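Local atomic coordinates of Poly(A) ribonuclease pop2 (Schizosaccharomyces pombe, PDB entry 2P51), a protein that removes poly(A) tails from mRNA as the catalytic 3'-exoribonuclease subunit of the CCR4-NOT complex, releasing 5'-AMP in a metal-dependent reaction. Residues M50-P55 and I86-A91; W106-T111 and V140-A145; T128-D133 and P234-G239; G219-A224 and A242-R247. All coordinates share one frame; numbering follows the deposited sequence.

Contacts 1 and 2 share the central mixed sheet of this DEDD nuclease. Strand 87-93 pairs with 47-53 in contact 1 and is the sheet neighbour of 105-109, the strand of contact 2. Their centres lie about 10 Å apart. The centre of contact 3 is also about 10 Å from that of contact 1, and the two meet through Q87 and Q237. Contacts 3 and 4 both use helix 238-257, with centres about 15 Å apart. The centres of contacts 2 and 4 are about 23 Å apart, and the two do not touch. Along the chain contact 1 closes before the others open, while contact 3 alternates with contacts 2 and 4. The two magnesium ions sit at contact 1, and helix 238-257 supplies D241, a ligand of one of them.

Contact 1: residues M50-P55 and I86-A91; sequences MDTEFP and IQIGLA. With MG (magnesium ion), chain C; MG (magnesium ion), chain B.
The two-metal site of the DEDD nuclease fold is built on this antiparallel pair, strand 50-53 against strand 87-91. D51 and G89 form one hydrogen-bonded pair. The bond from G89 N to D51 O is 2.8 Å and straight, at 180°. E53 and Q87 form the next such pair. Here I86 N and Q87 N both donate to E53 O, from the same face of its carbonyl plane, which makes a classic beta bulge. D51 and E53 project to the same side of the sheet. The D51 carboxylate bridges the metals: OD2 is 2.1 Å from one magnesium and OD1 is 2.0 Å from the other. E53 OE2 joins D51 OD2 on the first ion, also at 2.1 Å. The E53 chain bends at CG (chi2 -58°), which turns its carboxylate to the metal. Q87 lies alongside it, with OE1 3.3 Å from E53 CG and the amide and carboxylate planes 69° apart. OE1 itself accepts from A238 N. On the other face, M50 CG packs 3.8 Å from L90 CD2, and T52 CG2 runs beside I88 CG1. T52 OG1 bonds to D172, a ligand of the second magnesium, while D241 completes the protein ligands of the first. Helix 170-181 covers the M50, T52 and I88 face. Helix 121-129 packs on P55 and I86, and strand 105-109 continues the sheet beyond 87-91.

Contact 2: residues W106-T111 and V140-A145; sequences WQFNFT and VGIEPA
I142 lies across the end of strand 106-109, between the side chains of F108 and F110. Its CD1 comes to the edge of the F108 ring, near the ring plane and 4.0 Å from F108 CD1. Its other branch, CG2, meets F110 CE1 at 3.7 Å. With CG1 opposite the carbonyl carbon and CG2 opposite the backbone N (chi1 -61°), the two branches diverge to the two phenylalanines. The carbonyl of I142 also approaches the F110 ring at its edge, with O 3.4 Å from F110 CD1. P144 CG lies 3.9 Å from F110 CD1, the same ring atom. Next along, T111 turns its methyl CG2 to the carboxylate of E143, 3.8 Å from OE2. A water joins T111 OG1 to E143 OE2, donating to the carboxylate. The backbones make a single bridge around F110 and I142. I142 N donates to N109 O at 2.8 Å, nearly straight and on a lone pair in the carbonyl plane. T111 N returns a bond to I142 O. G141 lies against F110 and T111, its CA 3.8 Å from F110 C. Around this, F147 meets both phenylalanine rings, edge-to-face with F110. The chemistry is mixed. Two backbone bonds fix the lead-in to helix 144-152 at the strand end, apolar branches and rings fill the inner side, and the polar ends of T111 and E143 share a water on the outer side.

Contact 3: residues T128-D133 and P234-G239; sequences TKSGID and PQHQAG
S130 and H236 bring the backbones closest, 6.1 Å between CA atoms, where the Schellman motif at G131 faces a type II turn from P234 to Q237. The Q237 side chain makes the direct polar link. Q237 NE2 donates to S130 O at 2.8 Å, with a bent N-H angle of 150°. The donor is tilted from the carbonyl plane. The chain is extended beyond CG (chi2 -153°), which carries the amide across to S130. Q237 NE2 also lies 3.4 Å from G131 CA and donates to a water that bonds to G131 O. A second water donates to both S130 O and Q235 O, so S130 O accepts from Q237 NE2 and from this water. S130 OG touches H236 CB at 3.5 Å, but its hydrogen bond is with L126 O of helix 121-129. I132 CD1 lies 3.9 Å from Q237 OE1, the two side chains running past each other in opposite directions. OE1 accepts from Q87 NE2 on strand 87-93. The contact thus joins the end of helix 121-129 to the start of helix 238-257 near the metal site. H236 packs on E53 of strand 47-53, and its N bonds to the metal ligand D241.

Contact 4: residues G219-A224 and A242-R247; sequences GLQDIA and ALLTAR
L244 reaches from helix 242-247 to helix 220-224 and meets A224 with both methyls. L244 CD1 and CD2 are each 3.8 Å from A224 CB. L244 CD2 also lies 3.6 Å from Q221 OE1 and 4.3 Å from L220 CG. L244 holds CG opposite its backbone N (chi1 -163°), which sends the fork of the side chain toward the other helix. Q221 crosses it at about a right angle. L220 crosses T245 in the same way, setting both its methyls against the hydroxyl: L220 CD2 is 3.6 Å and CD1 3.7 Å from T245 OG1. The segment axes approach to 10.3 Å and cross at 47°, a separation bridged by these leucine side chains.

The second shell settles the polar ends. T245 OG1 bonds to D241 O one turn back in its helix. Q221 OE1 accepts from R231 NE, and Q221 NE2 bonds to D225 OD1. The bend of the Q221 chain at chi2 (67°) brings OE1 back to the L244 methyl, although its CB points away. I248, further along helix 238-257, adds to the apolar surface against L220, I223 and A224. M210 of helix 206-213 also touches I223.

Across the two segments the contact is made by van der Waals packing. T245 OG1 and Q221 OE1 touch the leucine methyls, while their hydrogen bonds go to D241 O and R231 NE. This joins helix 220-226 to the helix that carries the metal ligand D241, with the L220 side chain about 6 Å from a magnesium ion.

Contact 1: residues M50-P55 and I86-A91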
loop_
_atom_site.group_PDB
_atom_site.type_symbol
_atom_site.label_atom_id
_atom_site.label_comp_id
_atom_site.label_asym_id
_atom_site.label_seq_id
_atom_site.Cartn_x
_atom_site.Cartn_y
_atom_site.Cartn_z
ATOM N N MET A 50 -3.686 -1.094 -2.531
ATOM C CA MET A 50 -2.603 -1.385 -1.586
ATOM C C MET A 50 -2.485 -0.290 -0.544
ATOM O O MET A 50 -2.730 0.899 -0.827
ATOM C CB MET A 50 -1.277 -1.547 -2.361
ATOM C CG MET A 50 -0.025 -1.789 -1.562
ATOM S SD MET A 50 0.754 -0.249 -0.978
ATOM C CE MET A 50 1.516 0.284 -2.532
ATOM N N ASP A 51 -2.076 -0.772 0.641
ATOM C CA ASP A 51 -1.678 0.116 1.729
ATOM C C ASP A 51 -0.536 -0.533 2.508
ATOM O O ASP A 51 -0.393 -1.783 2.368
ATOM C CB ASP A 51 -2.828 0.418 2.711
ATOM C CG ASP A 51 -2.480 1.499 3.730
ATOM O OD1 ASP A 51 -1.721 2.429 3.359
ATOM O OD2 ASP A 51 -2.989 1.372 4.861
ATOM N N THR A 52 0.208 0.238 3.308
ATOM C CA THR A 52 1.190 -0.403 4.174
ATOM C C THR A 52 1.105 0.232 5.569
ATOM O O THR A 52 0.618 1.346 5.723
ATOM C CB THR A 52 2.666 -0.249 3.727
ATOM O OG1 THR A 52 3.106 1.086 3.968
ATOM C CG2 THR A 52 2.830 -0.595 2.225
ATOM N N GLU A 53 1.536 -0.498 6.596
ATOM C CA GLU A 53 1.732 0.118 7.895
ATOM C C GLU A 53 3.249 0.023 8.201
ATOM O O GLU A 53 3.910 -0.975 7.856
ATOM C CB GLU A 53 0.928 -0.548 9.004
ATOM C CG GLU A 53 -0.573 -0.649 8.782
ATOM C CD GLU A 53 -1.262 0.666 8.555
ATOM O OE1 GLU A 53 -0.906 1.684 9.159
ATOM O OE2 GLU A 53 -2.217 0.690 7.718
ATOM N N PHE A 54 3.794 1.019 8.863
ATOM C CA PHE A 54 5.215 1.133 9.154
ATOM C C PHE A 54 5.346 2.054 10.365
ATOM O O PHE A 54 4.344 2.672 10.770
ATOM C CB PHE A 54 5.954 1.672 7.929
ATOM C CG PHE A 54 5.361 2.956 7.377
ATOM C CD1 PHE A 54 5.751 4.198 7.875
ATOM C CD2 PHE A 54 4.431 2.899 6.335
ATOM C CE1 PHE A 54 5.217 5.361 7.367
ATOM C CE2 PHE A 54 3.872 4.067 5.839
ATOM C CZ PHE A 54 4.290 5.288 6.361
ATOM N N PRO A 55 6.494 2.104 10.992
ATOM C CA PRO A 55 6.579 2.775 12.313
ATOM C C PRO A 55 6.762 4.280 12.263
ATOM O O PRO A 55 7.499 4.877 13.064
ATOM C CB PRO A 55 7.767 2.077 12.977
ATOM C CG PRO A 55 8.572 1.440 11.930
ATOM C CD PRO A 55 7.769 1.419 10.647
ATOM N N ILE A 86 5.829 -3.022 8.541
ATOM C CA ILE A 86 5.080 -3.831 9.518
ATOM C C ILE A 86 3.944 -4.574 8.841
ATOM O O ILE A 86 3.716 -5.764 9.180
ATOM C CB ILE A 86 4.614 -2.941 10.708
ATOM C CG1 ILE A 86 5.819 -2.462 11.535
ATOM C CG2 ILE A 86 3.622 -3.662 11.601
ATOM C CD1 ILE A 86 5.516 -1.357 12.555
ATOM N N GLN A 87 3.229 -3.978 7.913
ATOM C CA GLN A 87 2.185 -4.708 7.235
ATOM C C GLN A 87 2.059 -4.214 5.778
ATOM O O GLN A 87 2.286 -3.032 5.528
ATOM C CB GLN A 87 0.752 -4.515 7.767
ATOM C CG GLN A 87 0.390 -5.176 9.053
ATOM C CD GLN A 87 -1.035 -4.913 9.486
ATOM O OE1 GLN A 87 -1.538 -3.775 9.274
ATOM N NE2 GLN A 87 -1.671 -5.868 10.104
ATOM N N ILE A 88 1.664 -5.092 4.882
ATOM C CA ILE A 88 1.231 -4.688 3.542
ATOM C C ILE A 88 -0.161 -5.246 3.317
ATOM O O ILE A 88 -0.363 -6.437 3.585
ATOM C CB ILE A 88 2.142 -5.191 2.405
ATOM C CG1 ILE A 88 3.552 -4.600 2.509
ATOM C CG2 ILE A 88 1.513 -4.927 1.037
ATOM C CD1 ILE A 88 4.596 -5.129 1.557
ATOM N N GLY A 89 -1.071 -4.441 2.817
ATOM C CA GLY A 89 -2.439 -4.883 2.480
ATOM C C GLY A 89 -2.630 -4.905 0.976
ATOM O O GLY A 89 -2.259 -3.907 0.326
ATOM N N LEU A 90 -3.123 -6.035 0.449
ATOM C CA LEU A 90 -3.424 -6.129 -0.963
ATOM C C LEU A 90 -4.881 -6.592 -1.140
ATOM O O LEU A 90 -5.211 -7.697 -0.731
ATOM C CB LEU A 90 -2.496 -7.112 -1.677
ATOM C CG LEU A 90 -0.989 -6.894 -1.629
ATOM C CD1 LEU A 90 -0.250 -8.009 -2.361
ATOM C CD2 LEU A 90 -0.626 -5.523 -2.206
ATOM N N ALA A 91 -5.701 -5.761 -1.773
ATOM C CA ALA A 91 -7.101 -6.047 -2.017
ATOM C C ALA A 91 -7.319 -6.176 -3.525
ATOM O O ALA A 91 -7.103 -5.223 -4.272
ATOM C CB ALA A 91 -7.982 -4.947 -1.418
HETATM MG MG MG C . -3.103 2.304 6.718
HETATM MG MG MG B . -1.294 4.415 3.089
HETATM O O HOH W 1 0.262 4.461 4.447
HETATM O O HOH W 2 -1.191 3.190 6.425
HETATM O O HOH W 3 -2.795 4.698 1.705
HETATM O O HOH W 4 -2.518 4.852 4.616
HETATM O O HOH W 5 -0.949 6.483 2.708
#

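Contact 2: residues W106-T111 and V140-A145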
loop_
_atom_site.group_PDB
_atom_site.type_symbol
_atom_site.label_atom_id
_atom_site.label_comp_id
_atom_site.label_asym_id
_atom_site.label_seq_id
_atom_site.Cartn_x
_atom_site.Cartn_y
_atom_site.Cartn_z
ATOM N N TRP A 106 -5.986 -9.223 1.540
ATOM C CA TRP A 106 -4.949 -9.937 2.250
ATOM C C TRP A 106 -4.145 -8.940 3.083
ATOM O O TRP A 106 -3.886 -7.820 2.617
ATOM C CB TRP A 106 -3.958 -10.604 1.279
ATOM C CG TRP A 106 -4.478 -11.899 0.712
ATOM C CD1 TRP A 106 -4.179 -13.152 1.207
ATOM C CD2 TRP A 106 -5.352 -12.100 -0.409
ATOM N NE1 TRP A 106 -4.825 -14.113 0.450
ATOM C CE2 TRP A 106 -5.535 -13.511 -0.529
ATOM C CE3 TRP A 106 -5.997 -11.253 -1.314
ATOM C CZ2 TRP A 106 -6.336 -14.073 -1.527
ATOM C CZ3 TRP A 106 -6.791 -11.791 -2.313
ATOM C CH2 TRP A 106 -6.954 -13.191 -2.412
ATOM N N GLN A 107 -3.747 -9.404 4.252
ATOM C CA GLN A 107 -2.918 -8.604 5.113
ATOM C C GLN A 107 -1.643 -9.390 5.425
ATOM O O GLN A 107 -1.677 -10.373 6.153
ATOM C CB GLN A 107 -3.696 -8.305 6.395
ATOM C CG GLN A 107 -2.946 -7.509 7.447
ATOM C CD GLN A 107 -3.982 -6.870 8.391
ATOM O OE1 GLN A 107 -4.351 -5.713 8.120
ATOM N NE2 GLN A 107 -4.373 -7.589 9.425
ATOM N N PHE A 108 -0.507 -8.927 4.896
ATOM C CA PHE A 108 0.789 -9.546 5.091
ATOM C C PHE A 108 1.440 -8.923 6.320
ATOM O O PHE A 108 1.573 -7.685 6.349
ATOM C CB PHE A 108 1.675 -9.293 3.864
ATOM C CG PHE A 108 1.138 -10.012 2.637
ATOM C CD1 PHE A 108 1.624 -11.272 2.312
ATOM C CD2 PHE A 108 0.163 -9.458 1.846
ATOM C CE1 PHE A 108 1.114 -11.937 1.203
ATOM C CE2 PHE A 108 -0.353 -10.136 0.741
ATOM C CZ PHE A 108 0.090 -11.392 0.412
ATOM N N ASN A 109 1.803 -9.735 7.298
ATOM C CA ASN A 109 2.357 -9.233 8.561
ATOM C C ASN A 109 3.852 -9.502 8.662
ATOM O O ASN A 109 4.233 -10.691 8.568
ATOM C CB ASN A 109 1.595 -9.936 9.704
ATOM C CG ASN A 109 0.107 -9.567 9.659
ATOM O OD1 ASN A 109 -0.256 -8.392 9.834
ATOM N ND2 ASN A 109 -0.713 -10.582 9.399
ATOM N N PHE A 110 4.672 -8.470 8.797
ATOM C CA PHE A 110 6.121 -8.613 8.651
ATOM C C PHE A 110 6.848 -8.617 9.988
ATOM O O PHE A 110 6.391 -8.086 11.009
ATOM C CB PHE A 110 6.665 -7.468 7.780
ATOM C CG PHE A 110 6.197 -7.689 6.346
ATOM C CD1 PHE A 110 6.911 -8.510 5.485
ATOM C CD2 PHE A 110 5.027 -7.123 5.874
ATOM C CE1 PHE A 110 6.498 -8.722 4.178
ATOM C CE2 PHE A 110 4.604 -7.293 4.568
ATOM C CZ PHE A 110 5.343 -8.135 3.726
ATOM N N THR A 111 8.029 -9.222 9.951
ATOM C CA THR A 111 8.861 -9.374 11.159
ATOM C C THR A 111 9.217 -8.014 11.759
ATOM O O THR A 111 9.546 -7.043 11.065
ATOM C CB THR A 111 10.123 -10.163 10.795
ATOM O OG1 THR A 111 10.787 -10.520 12.016
ATOM C CG2 THR A 111 11.071 -9.305 9.962
ATOM N N VAL A 140 6.387 -14.795 14.176
ATOM C CA VAL A 140 6.163 -15.457 12.863
ATOM C C VAL A 140 5.916 -14.410 11.801
ATOM O O VAL A 140 5.278 -14.634 10.787
ATOM C CB VAL A 140 5.002 -16.451 12.907
ATOM C CG1 VAL A 140 5.385 -17.703 13.715
ATOM C CG2 VAL A 140 3.750 -15.856 13.501
ATOM N N GLY A 141 6.422 -13.182 12.029
ATOM C CA GLY A 141 6.280 -12.211 10.955
ATOM C C GLY A 141 7.054 -12.630 9.726
ATOM O O GLY A 141 8.081 -13.310 9.790
ATOM N N ILE A 142 6.588 -12.208 8.559
ATOM C CA ILE A 142 7.272 -12.532 7.308
ATOM C C ILE A 142 8.580 -11.783 7.148
ATOM O O ILE A 142 8.676 -10.622 7.509
ATOM C CB ILE A 142 6.350 -12.163 6.122
ATOM C CG1 ILE A 142 5.052 -12.968 6.184
ATOM C CG2 ILE A 142 7.058 -12.291 4.790
ATOM C CD1 ILE A 142 3.885 -12.236 5.489
ATOM N N GLU A 143 9.597 -12.411 6.540
ATOM C CA GLU A 143 10.764 -11.645 6.113
ATOM C C GLU A 143 10.462 -10.922 4.807
ATOM O O GLU A 143 10.050 -11.623 3.854
ATOM C CB GLU A 143 11.972 -12.557 5.868
ATOM C CG GLU A 143 12.601 -13.030 7.174
ATOM C CD GLU A 143 13.286 -11.884 7.909
ATOM O OE1 GLU A 143 13.571 -10.795 7.351
ATOM O OE2 GLU A 143 13.542 -12.102 9.112
ATOM N N PRO A 144 10.624 -9.596 4.753
ATOM C CA PRO A 144 10.314 -8.888 3.500
ATOM C C PRO A 144 10.918 -9.504 2.265
ATOM O O PRO A 144 10.338 -9.478 1.183
ATOM C CB PRO A 144 10.962 -7.499 3.746
ATOM C CG PRO A 144 10.645 -7.317 5.225
ATOM C CD PRO A 144 11.029 -8.655 5.824
ATOM N N ALA A 145 12.119 -10.044 2.388
ATOM C CA ALA A 145 12.802 -10.629 1.261
ATOM C C ALA A 145 12.091 -11.849 0.714
ATOM O O ALA A 145 12.011 -12.070 -0.506
ATOM C CB ALA A 145 14.232 -10.976 1.724
HETATM O O HOH W 6 13.857 -11.034 11.511
#

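Contact 3: residues T128-D133 and P234-G239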
loop_
_atom_site.group_PDB
_atom_site.type_symbol
_atom_site.label_atom_id
_atom_site.label_comp_id
_atom_site.label_asym_id
_atom_site.label_seq_id
_atom_site.Cartn_x
_atom_site.Cartn_y
_atom_site.Cartn_z
ATOM N N THR A 128 -0.641 -0.499 17.979
ATOM C CA THR A 128 -1.079 -1.366 19.053
ATOM C C THR A 128 -2.562 -1.171 19.337
ATOM O O THR A 128 -3.341 -2.147 19.412
ATOM C CB THR A 128 -0.263 -1.125 20.331
ATOM O OG1 THR A 128 1.109 -1.417 20.024
ATOM C CG2 THR A 128 -0.670 -2.069 21.458
ATOM N N LYS A 129 -2.971 0.080 19.496
ATOM C CA LYS A 129 -4.395 0.361 19.756
ATOM C C LYS A 129 -5.245 -0.083 18.570
ATOM O O LYS A 129 -6.428 -0.420 18.748
ATOM C CB LYS A 129 -4.609 1.843 20.065
ATOM C CG LYS A 129 -4.091 2.234 21.446
ATOM C CD LYS A 129 -4.655 3.587 21.857
ATOM C CE LYS A 129 -4.332 4.001 23.279
ATOM N NZ LYS A 129 -3.011 4.657 23.409
ATOM N N SER A 130 -4.678 -0.097 17.375
ATOM C CA SER A 130 -5.408 -0.449 16.152
ATOM C C SER A 130 -5.477 -1.950 15.954
ATOM O O SER A 130 -6.153 -2.389 15.012
ATOM C CB SER A 130 -4.763 0.230 14.940
ATOM O OG SER A 130 -4.909 1.631 15.053
ATOM N N GLY A 131 -4.785 -2.715 16.821
ATOM C CA GLY A 131 -4.868 -4.167 16.793
ATOM C C GLY A 131 -3.675 -4.981 16.350
ATOM O O GLY A 131 -3.680 -6.235 16.255
ATOM N N ILE A 132 -2.528 -4.363 16.065
ATOM C CA ILE A 132 -1.300 -5.103 15.755
ATOM C C ILE A 132 -0.838 -5.918 16.946
ATOM O O ILE A 132 -0.747 -5.406 18.071
ATOM C CB ILE A 132 -0.150 -4.150 15.338
ATOM C CG1 ILE A 132 -0.471 -3.333 14.076
ATOM C CG2 ILE A 132 1.160 -4.900 15.160
ATOM C CD1 ILE A 132 -0.724 -4.168 12.860
ATOM N N ASP A 133 -0.545 -7.181 16.645
ATOM C CA ASP A 133 0.004 -8.125 17.645
ATOM C C ASP A 133 1.512 -8.167 17.521
ATOM O O ASP A 133 2.100 -8.990 16.819
ATOM C CB ASP A 133 -0.683 -9.478 17.425
ATOM C CG ASP A 133 -0.279 -10.515 18.431
ATOM O OD1 ASP A 133 0.676 -10.317 19.232
ATOM O OD2 ASP A 133 -0.918 -11.601 18.476
ATOM N N PRO A 234 -10.569 -3.338 10.770
ATOM C CA PRO A 234 -10.043 -2.260 11.605
ATOM C C PRO A 234 -9.349 -1.129 10.841
ATOM O O PRO A 234 -8.463 -1.385 10.037
ATOM C CB PRO A 234 -9.029 -2.992 12.503
ATOM C CG PRO A 234 -8.657 -4.235 11.758
ATOM C CD PRO A 234 -9.785 -4.591 10.833
ATOM N N GLN A 235 -9.728 0.135 11.104
ATOM C CA GLN A 235 -8.979 1.278 10.585
ATOM C C GLN A 235 -7.525 1.205 11.058
ATOM O O GLN A 235 -7.174 0.797 12.173
ATOM C CB GLN A 235 -9.665 2.556 11.045
ATOM C CG GLN A 235 -9.068 3.857 10.549
ATOM C CD GLN A 235 -9.975 5.051 10.739
ATOM O OE1 GLN A 235 -9.622 6.134 10.237
ATOM N NE2 GLN A 235 -11.096 4.973 11.434
ATOM N N HIS A 236 -6.625 1.632 10.159
ATOM C CA HIS A 236 -5.212 1.719 10.477
ATOM C C HIS A 236 -4.641 0.320 10.598
ATOM O O HIS A 236 -3.638 0.141 11.298
ATOM C CB HIS A 236 -5.001 2.609 11.728
ATOM C CG HIS A 236 -3.640 3.212 11.694
ATOM N ND1 HIS A 236 -3.432 4.511 11.269
ATOM C CD2 HIS A 236 -2.424 2.693 12.003
ATOM C CE1 HIS A 236 -2.129 4.779 11.315
ATOM N NE2 HIS A 236 -1.484 3.691 11.775
ATOM N N GLN A 237 -5.236 -0.638 9.875
ATOM C CA GLN A 237 -4.591 -1.908 9.583
ATOM C C GLN A 237 -4.550 -2.035 8.057
ATOM O O GLN A 237 -5.543 -1.634 7.434
ATOM C CB GLN A 237 -5.224 -3.141 10.252
ATOM C CG GLN A 237 -4.871 -3.112 11.769
ATOM C CD GLN A 237 -4.853 -4.487 12.383
ATOM O OE1 GLN A 237 -4.239 -5.435 11.905
ATOM N NE2 GLN A 237 -5.584 -4.699 13.500
ATOM N N ALA A 238 -3.446 -2.529 7.499
ATOM C CA ALA A 238 -3.262 -2.336 6.045
ATOM C C ALA A 238 -4.278 -3.111 5.228
ATOM O O ALA A 238 -4.655 -2.648 4.146
ATOM C CB ALA A 238 -1.865 -2.676 5.604
ATOM N N GLY A 239 -4.725 -4.284 5.661
ATOM C CA GLY A 239 -5.701 -5.063 4.931
ATOM C C GLY A 239 -6.982 -4.295 4.757
ATOM O O GLY A 239 -7.498 -4.094 3.635
HETATM O O HOH W 7 -8.162 -0.340 14.401
HETATM O O HOH W 8 -6.713 -6.792 15.413
#

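Contact 4: residues G219-A224 and A242-R247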
loop_
_atom_site.group_PDB
_atom_site.type_symbol
_atom_site.label_atom_id
_atom_site.label_comp_id
_atom_site.label_asym_id
_atom_site.label_seq_id
_atom_site.Cartn_x
_atom_site.Cartn_y
_atom_site.Cartn_z
ATOM N N GLY A 219 -9.171 13.023 3.704
ATOM C CA GLY A 219 -8.469 11.757 3.858
ATOM C C GLY A 219 -9.254 10.525 3.494
ATOM O O GLY A 219 -10.449 10.607 3.211
ATOM N N LEU A 220 -8.618 9.349 3.479
ATOM C CA LEU A 220 -9.287 8.142 3.041
ATOM C C LEU A 220 -10.576 7.874 3.795
ATOM O O LEU A 220 -11.643 7.632 3.225
ATOM C CB LEU A 220 -8.297 6.972 3.259
ATOM C CG LEU A 220 -8.762 5.647 2.686
ATOM C CD1 LEU A 220 -8.766 5.644 1.151
ATOM C CD2 LEU A 220 -7.876 4.496 3.167
ATOM N N GLN A 221 -10.513 7.888 5.131
ATOM C CA GLN A 221 -11.733 7.553 5.879
ATOM C C GLN A 221 -12.822 8.609 5.716
ATOM O O GLN A 221 -14.013 8.272 5.653
ATOM C CB GLN A 221 -11.356 7.334 7.344
ATOM C CG GLN A 221 -12.565 6.921 8.177
ATOM C CD GLN A 221 -13.085 5.553 7.793
ATOM O OE1 GLN A 221 -12.268 4.620 7.731
ATOM N NE2 GLN A 221 -14.366 5.409 7.505
ATOM N N ASP A 222 -12.417 9.904 5.668
ATOM C CA ASP A 222 -13.412 10.940 5.499
ATOM C C ASP A 222 -14.074 10.818 4.128
ATOM O O ASP A 222 -15.279 11.068 4.017
ATOM C CB ASP A 222 -12.790 12.335 5.625
ATOM C CG ASP A 222 -12.312 12.621 7.026
ATOM O OD1 ASP A 222 -12.872 12.078 7.994
ATOM O OD2 ASP A 222 -11.362 13.400 7.207
ATOM N N ILE A 223 -13.360 10.453 3.052
ATOM C CA ILE A 223 -14.016 10.224 1.785
ATOM C C ILE A 223 -14.991 9.064 1.870
ATOM O O ILE A 223 -16.136 9.170 1.382
ATOM C CB ILE A 223 -12.989 9.904 0.698
ATOM C CG1 ILE A 223 -12.110 11.101 0.372
ATOM C CG2 ILE A 223 -13.711 9.424 -0.563
ATOM C CD1 ILE A 223 -10.826 10.737 -0.350
ATOM N N ALA A 224 -14.553 7.961 2.461
ATOM C CA ALA A 224 -15.478 6.858 2.595
ATOM C C ALA A 224 -16.697 7.306 3.378
ATOM O O ALA A 224 -17.790 6.941 2.955
ATOM C CB ALA A 224 -14.867 5.685 3.345
ATOM N N ALA A 242 -6.517 -1.075 2.674
ATOM C CA ALA A 242 -6.391 -1.366 1.234
ATOM C C ALA A 242 -7.746 -1.672 0.642
ATOM O O ALA A 242 -8.113 -1.308 -0.491
ATOM C CB ALA A 242 -5.445 -2.558 1.021
ATOM N N LEU A 243 -8.585 -2.392 1.386
ATOM C CA LEU A 243 -9.917 -2.716 0.854
ATOM C C LEU A 243 -10.752 -1.461 0.728
ATOM O O LEU A 243 -11.522 -1.251 -0.216
ATOM C CB LEU A 243 -10.583 -3.701 1.828
ATOM C CG LEU A 243 -12.068 -4.021 1.586
ATOM C CD1 LEU A 243 -12.275 -4.616 0.215
ATOM C CD2 LEU A 243 -12.591 -4.981 2.648
ATOM N N LEU A 244 -10.688 -0.544 1.722
ATOM C CA LEU A 244 -11.445 0.701 1.595
ATOM C C LEU A 244 -10.979 1.528 0.400
ATOM O O LEU A 244 -11.813 2.174 -0.260
ATOM C CB LEU A 244 -11.267 1.543 2.882
ATOM C CG LEU A 244 -12.283 2.657 3.093
ATOM C CD1 LEU A 244 -13.706 2.111 3.098
ATOM C CD2 LEU A 244 -11.991 3.379 4.413
ATOM N N THR A 245 -9.646 1.493 0.193
ATOM C CA THR A 245 -9.050 2.157 -0.950
ATOM C C THR A 245 -9.686 1.628 -2.234
ATOM O O THR A 245 -10.092 2.423 -3.116
ATOM C CB THR A 245 -7.531 1.919 -0.976
ATOM O OG1 THR A 245 -6.980 2.554 0.218
ATOM C CG2 THR A 245 -6.845 2.594 -2.157
ATOM N N ALA A 246 -9.787 0.318 -2.360
ATOM C CA ALA A 246 -10.422 -0.243 -3.584
ATOM C C ALA A 246 -11.842 0.272 -3.743
ATOM O O ALA A 246 -12.298 0.704 -4.826
ATOM C CB ALA A 246 -10.448 -1.758 -3.501
ATOM N N ARG A 247 -12.605 0.205 -2.643
ATOM C CA ARG A 247 -14.018 0.585 -2.770
ATOM C C ARG A 247 -14.157 2.064 -3.099
ATOM O O ARG A 247 -15.025 2.423 -3.930
ATOM C CB ARG A 247 -14.789 0.228 -1.477
ATOM C CG ARG A 247 -14.681 -1.269 -1.232
ATOM C CD ARG A 247 -15.415 -1.695 0.006
ATOM N NE ARG A 247 -15.755 -3.115 -0.225
ATOM C CZ ARG A 247 -16.435 -3.797 0.695
ATOM N NH1 ARG A 247 -16.774 -3.140 1.806
ATOM N NH2 ARG A 247 -16.694 -5.061 0.396
#